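Local structure of putative amidohydrolase/peptidase (Burkholderia cenocepacia, 4WJB) at residues G154-V159 against Y194-A199; D22-S27 against E404-G409; A313-E318 against A330-I335; D49-S54 against S95-Q100; I217-A222 against D349-A354. The protein probably hydrolyses carbon-nitrogen bonds in linear amides or amidines, as a zinc-dependent member of the peptidase M20 family. All blocks are in the same frame, centred on the assembly; numbering follows the deposited sequence.

Interaction 1: residues G154-V159 against Y194-A199; sequences GVFSGV and YPVHAA
Phe-156 and Tyr-194 form an offset edge-to-face aromatic pair in the zinc-binding domain of this M20-family fold, between helix 151-157 and the loop that leads into strand 198-204. The two ring planes stand at 89° and their centroids lie 5.6 Å apart, so the edge of Phe-156 is directed at the face of Tyr-194 but displaced from its centre. The displacement is toward the phenol end: Phe-156 CZ lies 3.8 Å from Tyr-194 CZ. Phe-156 extends from the helix with CG anti to its backbone nitrogen (chi1 -175°), which carries the far end of the ring across to the loop. Val-196 CG2 also meets the edge of the Phe-156 ring, 4.4 Å from Phe-156 CZ. The pair belongs to a larger aromatic cluster, because Trp-138 makes a second edge-to-face contact with Phe-156, and Phe-78 of strand 77-81 touches both Phe-156 and Tyr-194. The phenol oxygen is not left to this apolar contact alone, since Arg-70 hydrogen-bonds to it. Two residues after Phe-156, Gly-158 takes positive phi (86°) in a Schellman motif, with Gly-154 O accepting from Val-159 N at 2.8 Å. At the ring junction itself, Tyr-194 OH sits in the plane of the Phe-156 ring, at its edge, 3.4 Å from Phe-156 CE2.

Interaction 2: residues D22-S27 against E404-G409; sequences DRLWAS and EWATAG
Helix segments 22-27 and 404-409 approach with their axes 9.5 Å apart and their N-to-C directions at 109°, a steep crossing that confines the contact to a small patch. The closest CA pairs are Leu-24 with Thr-407, at 7.3 Å, and Trp-25 with Ala-406. Leu-24 points its side chain at the other helix, and CD2 is the branch that touches: it lies 3.5 Å from Ala-406 O and 4.3 Å from Ala-406 CB, against both backbone and side chain. Trp-25 starts beside the interface, but with CG anti to the backbone nitrogen (chi1 -170°) its six-membered ring swings across. Ala-406 CB then meets the edge of the indole near its plane, 4.1 Å from Trp-25 CE3, so this is an edge contact and not a stack. No hydrogen bond spans the two segments. Ala-406 O, close to the Leu-24 methyl, is hydrogen-bonded to Tyr-110 OH, and Thr-407 OG1 turns back to Pro-403 O in its own helix. Within the first helix, Ser-27 OG donates to Leu-24 O at 2.7 Å. The crossing thus joins an N-terminal helix to the C-terminal helix 403-421, while helix 109-124 lies against the first of them through Glu-117 on Leu-24 and Leu-113 on Ser-27.

Interaction 3: residues A313-E318 against A330-I335; sequences AALRAE and AQIEQI
Ile-332 is the first residue of strand 330-335 to meet helix segment 313-318, which runs at 165° to it, nearly antiparallel, with the axes 10.5 Å apart. Its two branches divide the work. CD1, on a chain that extends away from the backbone, packs against Leu-315 CD2 at 4.0 Å, whereas CG2 lies 3.8 Å from Arg-316 NH1, obliquely to the guanidinium. Glu-333 points away from the helix, as strand alternation requires. Gln-334 then faces the helix again, and its backbone nitrogen donates to a water at 3.0 Å that also accepts from Arg-316 NH2 at 3.1 Å. This water sits at the guanidinium edge, in its plane. The Gln-334 amide nitrogen lies at that edge too, 4.0 Å from Arg-316 NH2, with amide and guanidinium planes 49° apart and no direct bond between them. The polar ends have other partners: Arg-316 NE forms a salt bridge with Asp-312, and Gln-334 OE1 hydrogen-bonds to Thr-337. Ile-335, next along the strand, packs on Arg-287 of the second subunit. Deeper in, Leu-315 reaches Met-258 of helix 251-268 and Val-298 and Phe-300 of strand 289-302. A helix packed on an antiparallel sheet in this way is the layered alpha-beta arrangement of the M20 dimerisation domain.

Interaction 4: residues D49-S54 against S95-Q100; sequences DLDRES and SHADSQ. With ZN (zinc ion), chain E.
A buried acidic side chain faces the segment that carries a zinc ligand without a single hydrogen bond between the segments: Asp-51 OD1 comes no nearer than 4.4 Å to Ala-97 CB. From helix 49-54, Ser-54 adds the closest approach, its OG lying 3.9 Å from the same methyl, so both polar groups converge on one methyl from the helix side. Asp-51 reaches there with CG anti to the backbone nitrogen (chi1 -174°). Its other oxygen, OD2, accepts a hydrogen bond from Leu-47 N and forms a salt bridge with Arg-55. Asp-98 directs its carboxylate away from the helix, where OD1 accepts from Glu-141 N. Next to Ala-97, His-96 binds zinc through NE2 at 2.1 Å, and Asp-107, His-203 and a water complete the observed site. The other ring nitrogen, His-96 ND1, donates to Asp-98 O at 3.0 Å with an N-H...O angle of 150°, the carbonyl oxygen lying only 5° out of the ring plane. Together with the metal bond, this hydrogen bond would restrain the imidazole's rotation, with NE2 directed at the zinc. The chemistry therefore implies a second-shell role for the Asp-98 carbonyl, in a loop packed against helix 49-64 by van der Waals contact.

Interaction 5: residues I217-A222 against D349-A354; sequences IGVVTA and DTVRDA
Val-219 carries the apolar part of the contact, pointing from strand 217-222 at helix 349-354 with both methyls engaged. Its CG2 lies 4.1 Å from Val-351 CG1 and 3.9 Å from Arg-352 CA, so this branch rests against the helix backbone as well as a side chain. Val-351 directs its own side chain at the strand and also touches Ile-385 of the neighbouring strand 382-387, so the apolar contact extends to the adjacent strand. The backbones are close here, the CA atoms of Val-219 and Arg-352 being 5.9 Å apart.

A second kind of contact is apolar against a flat cation. Val-219 CG1 stands over one face of the Arg-352 guanidinium, 3.9 Å from Arg-352 NH2, while the arginine's CB touches both valine methyls. The arginine leaves the helix extended and then bends at chi3 (-62°), which folds the guanidinium back over the valine.

The ionic interactions engage two carboxylates. Arg-352 NH1 forms a salt bridge with Asp-349 OD1 one turn earlier in the helix, at 3.2 Å with an N-H...O angle of 141°. Asp-349 OD1 lies in the guanidinium plane, yet the donor approaches from above the carboxylate plane, 38° out of it. Arg-352 NH2 makes a further salt bridge with Asp-364 of strand 362-367, which pairs in parallel with strand 217-234.

Taken together, the geometry implies that two carboxylates pair with the guanidinium, Asp-349 at its edge, which would restrict its rotation and probably offset its charge, while its face is used to cover Val-219.

Overall arrangement
Interactions 1, 2, 4 and 5 lie in the metal-binding domain, whereas interaction 3 lies in the dimerisation domain, its centre about 47 Å from that of interaction 2 and about 41 Å from that of interaction 4. Interaction 4 contains a zinc ligand. Interactions 2 and 5 lie further out: the side chains of Ala-406 and Val-351 are about 12 and 11 Å from that of His-203. Interactions 2 and 5 also touch directly, Ile-217 CD1 lying 3.8 Å from Ala-408 O. Strands 91-96 and 198-204, used by interactions 4 and 1, are neighbours, and strand 217-234 runs from interaction 5 to pair with strand 329-342 of interaction 3, linking the two domains.

Interaction 1: residues G154-V159 against Y194-A199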
# COMPACT_ATOMS: atom_id res chain seq x y z
N GLY A 154 3.40 9.69 -34.21
CA GLY A 154 4.19 10.71 -33.53
C GLY A 154 5.21 11.36 -34.45
O GLY A 154 5.29 12.58 -34.53
N VAL A 155 6.00 10.54 -35.15
CA VAL A 155 6.95 11.07 -36.13
C VAL A 155 6.21 11.84 -37.22
O VAL A 155 6.64 12.91 -37.65
CB VAL A 155 7.79 9.95 -36.78
CG1 VAL A 155 8.77 10.54 -37.79
CG2 VAL A 155 8.54 9.16 -35.71
N PHE A 156 5.08 11.29 -37.66
CA PHE A 156 4.25 11.93 -38.68
C PHE A 156 3.82 13.32 -38.23
O PHE A 156 3.68 14.23 -39.04
CB PHE A 156 3.02 11.05 -38.98
CG PHE A 156 2.16 11.56 -40.11
CD1 PHE A 156 1.17 12.51 -39.88
CD2 PHE A 156 2.32 11.07 -41.40
CE1 PHE A 156 0.37 12.97 -40.92
CE2 PHE A 156 1.52 11.53 -42.44
CZ PHE A 156 0.55 12.48 -42.20
N SER A 157 3.62 13.47 -36.92
CA SER A 157 2.99 14.66 -36.37
C SER A 157 3.95 15.60 -35.65
O SER A 157 3.52 16.59 -35.06
CB SER A 157 1.87 14.25 -35.42
OG SER A 157 0.96 13.37 -36.07
N GLY A 158 5.25 15.29 -35.69
CA GLY A 158 6.24 16.16 -35.10
C GLY A 158 6.50 15.92 -33.62
O GLY A 158 7.25 16.66 -32.99
N VAL A 159 5.87 14.89 -33.06
CA VAL A 159 6.10 14.55 -31.66
C VAL A 159 7.51 13.99 -31.48
O VAL A 159 8.20 14.31 -30.52
CB VAL A 159 5.07 13.52 -31.14
CG1 VAL A 159 5.30 13.24 -29.65
CG2 VAL A 159 3.66 14.02 -31.39
N TYR A 194 3.37 17.14 -45.00
CA TYR A 194 2.56 17.61 -46.13
C TYR A 194 1.15 17.96 -45.65
O TYR A 194 0.69 17.41 -44.65
CB TYR A 194 2.52 16.57 -47.25
CG TYR A 194 1.93 15.24 -46.82
CD1 TYR A 194 0.56 15.03 -46.85
CD2 TYR A 194 2.75 14.21 -46.39
CE1 TYR A 194 0.02 13.81 -46.45
CE2 TYR A 194 2.22 13.00 -45.99
CZ TYR A 194 0.86 12.81 -46.02
OH TYR A 194 0.33 11.60 -45.63
N PRO A 195 0.47 18.88 -46.35
CA PRO A 195 -0.89 19.30 -45.97
C PRO A 195 -1.91 18.17 -45.98
O PRO A 195 -1.99 17.41 -46.96
CB PRO A 195 -1.24 20.35 -47.03
CG PRO A 195 0.07 20.85 -47.52
CD PRO A 195 1.00 19.68 -47.46
N VAL A 196 -2.69 18.06 -44.91
CA VAL A 196 -3.80 17.12 -44.84
C VAL A 196 -5.09 17.90 -44.61
O VAL A 196 -5.17 18.72 -43.70
CB VAL A 196 -3.61 16.07 -43.72
CG1 VAL A 196 -4.87 15.25 -43.50
CG2 VAL A 196 -2.44 15.17 -44.03
N HIS A 197 -6.10 17.68 -45.46
CA HIS A 197 -7.33 18.45 -45.38
C HIS A 197 -8.08 18.17 -44.08
O HIS A 197 -8.51 19.09 -43.38
CB HIS A 197 -8.24 18.17 -46.58
CG HIS A 197 -9.53 18.92 -46.55
ND1 HIS A 197 -9.60 20.29 -46.72
CD2 HIS A 197 -10.80 18.50 -46.33
CE1 HIS A 197 -10.86 20.68 -46.63
NE2 HIS A 197 -11.61 19.61 -46.39
N ALA A 198 -8.25 16.89 -43.77
CA ALA A 198 -8.90 16.47 -42.54
C ALA A 198 -8.54 15.03 -42.25
O ALA A 198 -8.16 14.28 -43.17
CB ALA A 198 -10.41 16.64 -42.63
N ALA A 199 -8.64 14.64 -40.99
CA ALA A 199 -8.37 13.26 -40.60
C ALA A 199 -9.46 12.75 -39.67
O ALA A 199 -9.96 13.49 -38.82
CB ALA A 199 -7.00 13.15 -39.93

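Interaction 2: residues D22-S27 against E404-G409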
# COMPACT_ATOMS: atom_id res chain seq x y z
N ASP A 22 -22.18 -6.63 -43.84
CA ASP A 22 -21.74 -8.01 -43.90
C ASP A 22 -20.32 -8.12 -44.48
O ASP A 22 -19.52 -8.94 -44.03
CB ASP A 22 -22.71 -8.84 -44.75
CG ASP A 22 -24.10 -8.88 -44.14
OD1 ASP A 22 -24.20 -8.89 -42.90
OD2 ASP A 22 -25.08 -8.90 -44.91
N ARG A 23 -20.03 -7.28 -45.47
CA ARG A 23 -18.70 -7.23 -46.08
C ARG A 23 -17.66 -6.77 -45.07
O ARG A 23 -16.59 -7.37 -44.92
CB ARG A 23 -18.71 -6.31 -47.31
CG ARG A 23 -17.40 -6.23 -48.07
CD ARG A 23 -17.60 -5.48 -49.39
NE ARG A 23 -18.02 -4.09 -49.18
CZ ARG A 23 -18.56 -3.32 -50.12
NH1 ARG A 23 -18.76 -3.79 -51.35
NH2 ARG A 23 -18.90 -2.07 -49.83
N LEU A 24 -17.98 -5.68 -44.37
CA LEU A 24 -17.10 -5.17 -43.33
C LEU A 24 -16.86 -6.21 -42.25
O LEU A 24 -15.74 -6.39 -41.78
CB LEU A 24 -17.68 -3.90 -42.72
CG LEU A 24 -17.02 -3.42 -41.42
CD1 LEU A 24 -15.63 -2.85 -41.70
CD2 LEU A 24 -17.89 -2.39 -40.75
N TRP A 25 -17.92 -6.92 -41.86
CA TRP A 25 -17.81 -7.93 -40.81
C TRP A 25 -16.94 -9.09 -41.27
O TRP A 25 -16.12 -9.60 -40.51
CB TRP A 25 -19.19 -8.45 -40.40
CG TRP A 25 -19.15 -9.31 -39.18
CD1 TRP A 25 -19.19 -10.67 -39.13
CD2 TRP A 25 -19.04 -8.86 -37.83
NE1 TRP A 25 -19.13 -11.10 -37.82
CE2 TRP A 25 -19.04 -10.00 -37.00
CE3 TRP A 25 -18.96 -7.59 -37.23
CZ2 TRP A 25 -18.95 -9.92 -35.62
CZ3 TRP A 25 -18.88 -7.52 -35.85
CH2 TRP A 25 -18.87 -8.67 -35.06
N ALA A 26 -17.11 -9.49 -42.52
CA ALA A 26 -16.31 -10.56 -43.09
C ALA A 26 -14.82 -10.19 -43.09
O ALA A 26 -13.97 -11.03 -42.80
CB ALA A 26 -16.78 -10.88 -44.51
N SER A 27 -14.51 -8.93 -43.38
CA SER A 27 -13.12 -8.48 -43.40
C SER A 27 -12.52 -8.50 -41.99
O SER A 27 -11.34 -8.81 -41.82
CB SER A 27 -13.01 -7.08 -44.02
OG SER A 27 -13.43 -6.06 -43.13
N GLU A 404 -24.02 -4.72 -35.62
CA GLU A 404 -24.78 -3.47 -35.70
C GLU A 404 -23.90 -2.26 -35.39
O GLU A 404 -23.89 -1.29 -36.14
CB GLU A 404 -25.98 -3.52 -34.74
CG GLU A 404 -27.10 -4.45 -35.21
CD GLU A 404 -26.68 -5.91 -35.28
OE1 GLU A 404 -25.82 -6.33 -34.48
OE2 GLU A 404 -27.21 -6.63 -36.16
N TRP A 405 -23.16 -2.33 -34.28
CA TRP A 405 -22.23 -1.27 -33.91
C TRP A 405 -21.13 -1.10 -34.95
O TRP A 405 -20.77 0.02 -35.30
CB TRP A 405 -21.60 -1.55 -32.54
CG TRP A 405 -22.57 -1.59 -31.41
CD1 TRP A 405 -23.86 -1.15 -31.41
CD2 TRP A 405 -22.32 -2.10 -30.10
NE1 TRP A 405 -24.43 -1.35 -30.17
CE2 TRP A 405 -23.51 -1.94 -29.35
CE3 TRP A 405 -21.21 -2.68 -29.48
CZ2 TRP A 405 -23.61 -2.34 -28.02
CZ3 TRP A 405 -21.31 -3.08 -28.16
CH2 TRP A 405 -22.51 -2.91 -27.44
N ALA A 406 -20.58 -2.22 -35.42
CA ALA A 406 -19.50 -2.16 -36.41
C ALA A 406 -19.96 -1.43 -37.67
O ALA A 406 -19.26 -0.55 -38.17
CB ALA A 406 -19.03 -3.56 -36.77
N THR A 407 -21.15 -1.78 -38.14
CA THR A 407 -21.74 -1.17 -39.33
C THR A 407 -22.03 0.32 -39.12
O THR A 407 -21.80 1.14 -40.01
CB THR A 407 -23.05 -1.90 -39.73
OG1 THR A 407 -22.75 -3.26 -40.06
CG2 THR A 407 -23.70 -1.22 -40.93
N ALA A 408 -22.53 0.67 -37.94
CA ALA A 408 -22.90 2.05 -37.64
C ALA A 408 -21.69 2.97 -37.61
O ALA A 408 -21.73 4.09 -38.12
CB ALA A 408 -23.65 2.12 -36.33
N GLY A 409 -20.60 2.50 -37.00
CA GLY A 409 -19.38 3.29 -36.94
C GLY A 409 -18.85 3.54 -38.34
O GLY A 409 -18.41 4.65 -38.67

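Interaction 3: residues A313-E318 against A330-I335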
# COMPACT_ATOMS: atom_id res chain seq x y z
N ALA A 313 -4.47 22.99 -7.96
CA ALA A 313 -4.53 23.93 -6.85
C ALA A 313 -5.27 23.32 -5.66
O ALA A 313 -4.84 23.47 -4.51
CB ALA A 313 -5.21 25.22 -7.28
N ALA A 314 -6.37 22.61 -5.93
CA ALA A 314 -7.18 22.04 -4.86
C ALA A 314 -6.42 20.94 -4.11
O ALA A 314 -6.46 20.88 -2.88
CB ALA A 314 -8.48 21.49 -5.42
N LEU A 315 -5.73 20.09 -4.87
CA LEU A 315 -4.94 19.01 -4.29
C LEU A 315 -3.82 19.56 -3.40
O LEU A 315 -3.63 19.09 -2.28
CB LEU A 315 -4.35 18.14 -5.39
CG LEU A 315 -3.37 17.04 -4.96
CD1 LEU A 315 -4.06 15.98 -4.12
CD2 LEU A 315 -2.71 16.40 -6.18
N ARG A 316 -3.10 20.55 -3.92
CA ARG A 316 -1.99 21.15 -3.19
C ARG A 316 -2.47 21.90 -1.94
O ARG A 316 -1.79 21.89 -0.91
CB ARG A 316 -1.20 22.09 -4.10
CG ARG A 316 -0.45 21.38 -5.21
CD ARG A 316 0.23 22.36 -6.16
NE ARG A 316 0.99 21.66 -7.20
CZ ARG A 316 2.26 21.30 -7.07
NH1 ARG A 316 2.92 21.57 -5.96
NH2 ARG A 316 2.88 20.66 -8.06
N ALA A 317 -3.63 22.53 -2.04
CA ALA A 317 -4.18 23.27 -0.91
C ALA A 317 -4.60 22.32 0.21
O ALA A 317 -4.31 22.56 1.38
CB ALA A 317 -5.37 24.12 -1.35
N GLU A 318 -5.28 21.24 -0.16
CA GLU A 318 -5.77 20.29 0.84
C GLU A 318 -4.61 19.51 1.45
O GLU A 318 -4.64 19.20 2.64
CB GLU A 318 -6.79 19.34 0.22
CG GLU A 318 -7.39 18.34 1.21
CD GLU A 318 -8.27 18.98 2.27
OE1 GLU A 318 -8.52 20.21 2.21
OE2 GLU A 318 -8.72 18.26 3.18
N ALA A 330 4.97 16.77 4.54
CA ALA A 330 4.40 16.48 3.23
C ALA A 330 5.33 16.90 2.11
O ALA A 330 5.99 17.94 2.18
CB ALA A 330 3.05 17.17 3.08
N GLN A 331 5.39 16.08 1.07
CA GLN A 331 6.16 16.37 -0.13
C GLN A 331 5.30 16.00 -1.33
O GLN A 331 4.64 14.96 -1.32
CB GLN A 331 7.47 15.59 -0.16
CG GLN A 331 8.46 15.97 0.93
CD GLN A 331 9.54 14.92 1.11
OE1 GLN A 331 9.36 13.94 1.83
NE2 GLN A 331 10.67 15.11 0.44
N ILE A 332 5.29 16.85 -2.35
CA ILE A 332 4.53 16.55 -3.56
C ILE A 332 5.30 16.98 -4.80
O ILE A 332 5.91 18.05 -4.83
CB ILE A 332 3.14 17.24 -3.55
CG1 ILE A 332 2.35 16.87 -4.81
CG2 ILE A 332 3.27 18.75 -3.39
CD1 ILE A 332 0.91 17.35 -4.79
N GLU A 333 5.29 16.12 -5.82
CA GLU A 333 5.97 16.41 -7.07
C GLU A 333 5.09 16.04 -8.25
O GLU A 333 4.65 14.90 -8.38
CB GLU A 333 7.30 15.67 -7.16
N GLN A 334 4.85 17.02 -9.12
CA GLN A 334 4.18 16.74 -10.38
C GLN A 334 5.22 16.15 -11.33
O GLN A 334 6.15 16.85 -11.75
CB GLN A 334 3.55 18.01 -10.95
CG GLN A 334 2.72 17.78 -12.20
CD GLN A 334 2.05 19.05 -12.68
OE1 GLN A 334 1.94 19.29 -13.89
NE2 GLN A 334 1.60 19.88 -11.75
N ILE A 335 5.07 14.88 -11.66
CA ILE A 335 6.10 14.17 -12.42
C ILE A 335 5.74 14.00 -13.90
O ILE A 335 6.57 13.57 -14.70
CB ILE A 335 6.38 12.79 -11.82
CG1 ILE A 335 5.14 11.91 -11.94
CG2 ILE A 335 6.83 12.92 -10.36
CD1 ILE A 335 5.39 10.44 -11.66
O HOH W 1 5.85 19.81 -8.63

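Interaction 4: residues D49-S54 against S95-Q100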
# COMPACT_ATOMS: atom_id res chain seq x y z
N ASP A 49 6.10 -11.09 -38.15
CA ASP A 49 5.62 -11.67 -39.40
C ASP A 49 4.09 -11.65 -39.47
O ASP A 49 3.51 -11.55 -40.56
CB ASP A 49 6.15 -13.09 -39.58
CG ASP A 49 7.57 -13.13 -40.11
OD1 ASP A 49 8.03 -12.09 -40.64
OD2 ASP A 49 8.22 -14.19 -40.03
N LEU A 50 3.44 -11.74 -38.32
CA LEU A 50 1.98 -11.65 -38.26
C LEU A 50 1.51 -10.25 -38.62
O LEU A 50 0.49 -10.09 -39.29
CB LEU A 50 1.48 -12.05 -36.86
CG LEU A 50 1.56 -13.54 -36.56
CD1 LEU A 50 1.27 -13.82 -35.09
CD2 LEU A 50 0.60 -14.33 -37.45
N ASP A 51 2.24 -9.23 -38.16
CA ASP A 51 1.93 -7.86 -38.53
C ASP A 51 2.12 -7.67 -40.03
O ASP A 51 1.30 -7.03 -40.70
CB ASP A 51 2.81 -6.87 -37.75
CG ASP A 51 2.43 -5.43 -38.00
OD1 ASP A 51 1.24 -5.17 -38.31
OD2 ASP A 51 3.30 -4.53 -37.87
N ARG A 52 3.21 -8.22 -40.55
CA ARG A 52 3.53 -8.18 -41.97
C ARG A 52 2.42 -8.82 -42.81
O ARG A 52 2.02 -8.27 -43.84
CB ARG A 52 4.86 -8.90 -42.22
CG ARG A 52 5.27 -9.03 -43.69
CD ARG A 52 6.26 -10.17 -43.83
NE ARG A 52 7.26 -9.96 -44.87
CZ ARG A 52 8.45 -10.56 -44.89
NH1 ARG A 52 8.79 -11.40 -43.92
NH2 ARG A 52 9.30 -10.31 -45.88
N GLU A 53 1.94 -9.98 -42.37
CA GLU A 53 0.87 -10.67 -43.08
C GLU A 53 -0.39 -9.81 -43.11
O GLU A 53 -1.06 -9.71 -44.13
CB GLU A 53 0.56 -12.02 -42.43
CG GLU A 53 -0.52 -12.80 -43.16
CD GLU A 53 -0.85 -14.13 -42.49
OE1 GLU A 53 -0.19 -14.47 -41.48
OE2 GLU A 53 -1.76 -14.82 -42.99
N SER A 54 -0.67 -9.16 -41.98
CA SER A 54 -1.82 -8.27 -41.87
C SER A 54 -1.68 -7.06 -42.80
O SER A 54 -2.63 -6.65 -43.47
CB SER A 54 -1.98 -7.80 -40.42
OG SER A 54 -3.07 -6.90 -40.32
N SER A 95 -6.10 3.72 -38.73
CA SER A 95 -5.78 3.39 -37.35
C SER A 95 -4.56 2.48 -37.36
O SER A 95 -3.71 2.59 -38.24
CB SER A 95 -6.98 2.74 -36.67
OG SER A 95 -6.80 2.61 -35.27
N HIS A 96 -4.48 1.59 -36.39
CA HIS A 96 -3.35 0.67 -36.30
C HIS A 96 -3.80 -0.77 -36.47
O HIS A 96 -4.93 -1.11 -36.15
CB HIS A 96 -2.63 0.84 -34.97
CG HIS A 96 -3.50 0.64 -33.77
ND1 HIS A 96 -3.50 -0.52 -33.03
CD2 HIS A 96 -4.38 1.47 -33.16
CE1 HIS A 96 -4.36 -0.41 -32.03
NE2 HIS A 96 -4.90 0.79 -32.08
N ALA A 97 -2.91 -1.62 -36.97
CA ALA A 97 -3.25 -3.02 -37.17
C ALA A 97 -2.62 -3.88 -36.08
O ALA A 97 -3.08 -4.99 -35.80
CB ALA A 97 -2.82 -3.48 -38.55
N ASP A 98 -1.57 -3.36 -35.46
CA ASP A 98 -0.84 -4.11 -34.44
C ASP A 98 -1.63 -4.17 -33.14
O ASP A 98 -2.53 -3.36 -32.92
CB ASP A 98 0.55 -3.50 -34.20
CG ASP A 98 0.48 -2.12 -33.57
OD1 ASP A 98 0.05 -1.16 -34.25
OD2 ASP A 98 0.87 -1.99 -32.39
N SER A 99 -1.31 -5.14 -32.29
CA SER A 99 -2.07 -5.35 -31.07
C SER A 99 -1.19 -5.47 -29.83
O SER A 99 0.04 -5.53 -29.93
CB SER A 99 -2.93 -6.62 -31.18
OG SER A 99 -2.15 -7.78 -30.97
N GLN A 100 -1.86 -5.49 -28.68
CA GLN A 100 -1.26 -5.89 -27.41
C GLN A 100 -1.07 -7.41 -27.41
O GLN A 100 -1.72 -8.10 -28.20
CB GLN A 100 -2.16 -5.47 -26.25
CG GLN A 100 -2.17 -3.97 -25.98
CD GLN A 100 -0.91 -3.50 -25.29
OE1 GLN A 100 -0.27 -4.25 -24.55
NE2 GLN A 100 -0.53 -2.25 -25.53
ZN ZN E . -6.24 1.25 -30.52
O HOH W 2 -5.60 3.25 -30.64

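Interaction 5: residues I217-A222 against D349-A354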
# COMPACT_ATOMS: atom_id res chain seq x y z
N ILE A 217 -23.18 5.85 -31.24
CA ILE A 217 -22.06 6.64 -31.76
C ILE A 217 -21.52 7.64 -30.75
O ILE A 217 -22.25 8.46 -30.22
CB ILE A 217 -22.46 7.41 -33.03
CG1 ILE A 217 -22.85 6.44 -34.15
CG2 ILE A 217 -21.34 8.34 -33.46
CD1 ILE A 217 -21.76 5.43 -34.53
N GLY A 218 -20.21 7.57 -30.50
CA GLY A 218 -19.56 8.56 -29.67
C GLY A 218 -18.91 9.64 -30.52
O GLY A 218 -17.98 9.37 -31.27
N VAL A 219 -19.43 10.86 -30.41
CA VAL A 219 -18.82 12.02 -31.04
C VAL A 219 -17.67 12.50 -30.16
O VAL A 219 -17.89 13.18 -29.15
CB VAL A 219 -19.83 13.16 -31.24
CG1 VAL A 219 -19.17 14.36 -31.90
CG2 VAL A 219 -21.02 12.68 -32.06
N VAL A 220 -16.44 12.15 -30.53
CA VAL A 220 -15.28 12.46 -29.69
C VAL A 220 -14.89 13.93 -29.82
O VAL A 220 -14.56 14.40 -30.91
CB VAL A 220 -14.08 11.58 -30.05
CG1 VAL A 220 -12.94 11.82 -29.06
CG2 VAL A 220 -14.49 10.12 -30.06
N THR A 221 -14.93 14.64 -28.70
CA THR A 221 -14.70 16.08 -28.70
C THR A 221 -13.24 16.40 -28.38
O THR A 221 -12.72 17.44 -28.80
CB THR A 221 -15.61 16.79 -27.69
OG1 THR A 221 -15.50 16.16 -26.40
CG2 THR A 221 -17.06 16.73 -28.14
N ALA A 222 -12.58 15.49 -27.67
CA ALA A 222 -11.23 15.75 -27.17
C ALA A 222 -10.59 14.49 -26.60
O ALA A 222 -11.28 13.54 -26.25
CB ALA A 222 -11.25 16.84 -26.10
N ASP A 349 -18.25 18.42 -35.63
CA ASP A 349 -19.57 18.70 -36.19
C ASP A 349 -19.90 17.79 -37.36
O ASP A 349 -21.04 17.36 -37.52
CB ASP A 349 -19.67 20.17 -36.62
CG ASP A 349 -19.58 21.13 -35.45
OD1 ASP A 349 -19.53 20.65 -34.29
OD2 ASP A 349 -19.56 22.36 -35.68
N THR A 350 -18.90 17.50 -38.19
CA THR A 350 -19.11 16.62 -39.34
C THR A 350 -19.52 15.23 -38.88
O THR A 350 -20.44 14.62 -39.44
CB THR A 350 -17.84 16.53 -40.21
OG1 THR A 350 -17.54 17.82 -40.75
CG2 THR A 350 -18.03 15.54 -41.35
N VAL A 351 -18.85 14.74 -37.84
CA VAL A 351 -19.18 13.44 -37.26
C VAL A 351 -20.59 13.43 -36.67
O VAL A 351 -21.38 12.53 -36.96
CB VAL A 351 -18.17 13.06 -36.15
CG1 VAL A 351 -18.68 11.87 -35.33
CG2 VAL A 351 -16.81 12.75 -36.75
N ARG A 352 -20.91 14.43 -35.86
CA ARG A 352 -22.22 14.51 -35.24
C ARG A 352 -23.32 14.61 -36.31
O ARG A 352 -24.33 13.92 -36.22
CB ARG A 352 -22.31 15.71 -34.29
CG ARG A 352 -23.59 15.73 -33.48
CD ARG A 352 -23.67 16.96 -32.58
NE ARG A 352 -22.59 17.02 -31.59
CZ ARG A 352 -21.55 17.84 -31.67
NH1 ARG A 352 -21.44 18.68 -32.69
NH2 ARG A 352 -20.62 17.82 -30.73
N ASP A 353 -23.10 15.45 -37.31
CA ASP A 353 -24.07 15.61 -38.39
C ASP A 353 -24.28 14.29 -39.12
O ASP A 353 -25.39 13.96 -39.51
CB ASP A 353 -23.62 16.69 -39.37
CG ASP A 353 -23.67 18.09 -38.75
OD1 ASP A 353 -24.30 18.25 -37.68
OD2 ASP A 353 -23.08 19.02 -39.34
N ALA A 354 -23.20 13.53 -39.30
CA ALA A 354 -23.30 12.24 -39.97
C ALA A 354 -24.19 11.28 -39.18
O ALA A 354 -25.13 10.70 -39.74
CB ALA A 354 -21.91 11.64 -40.18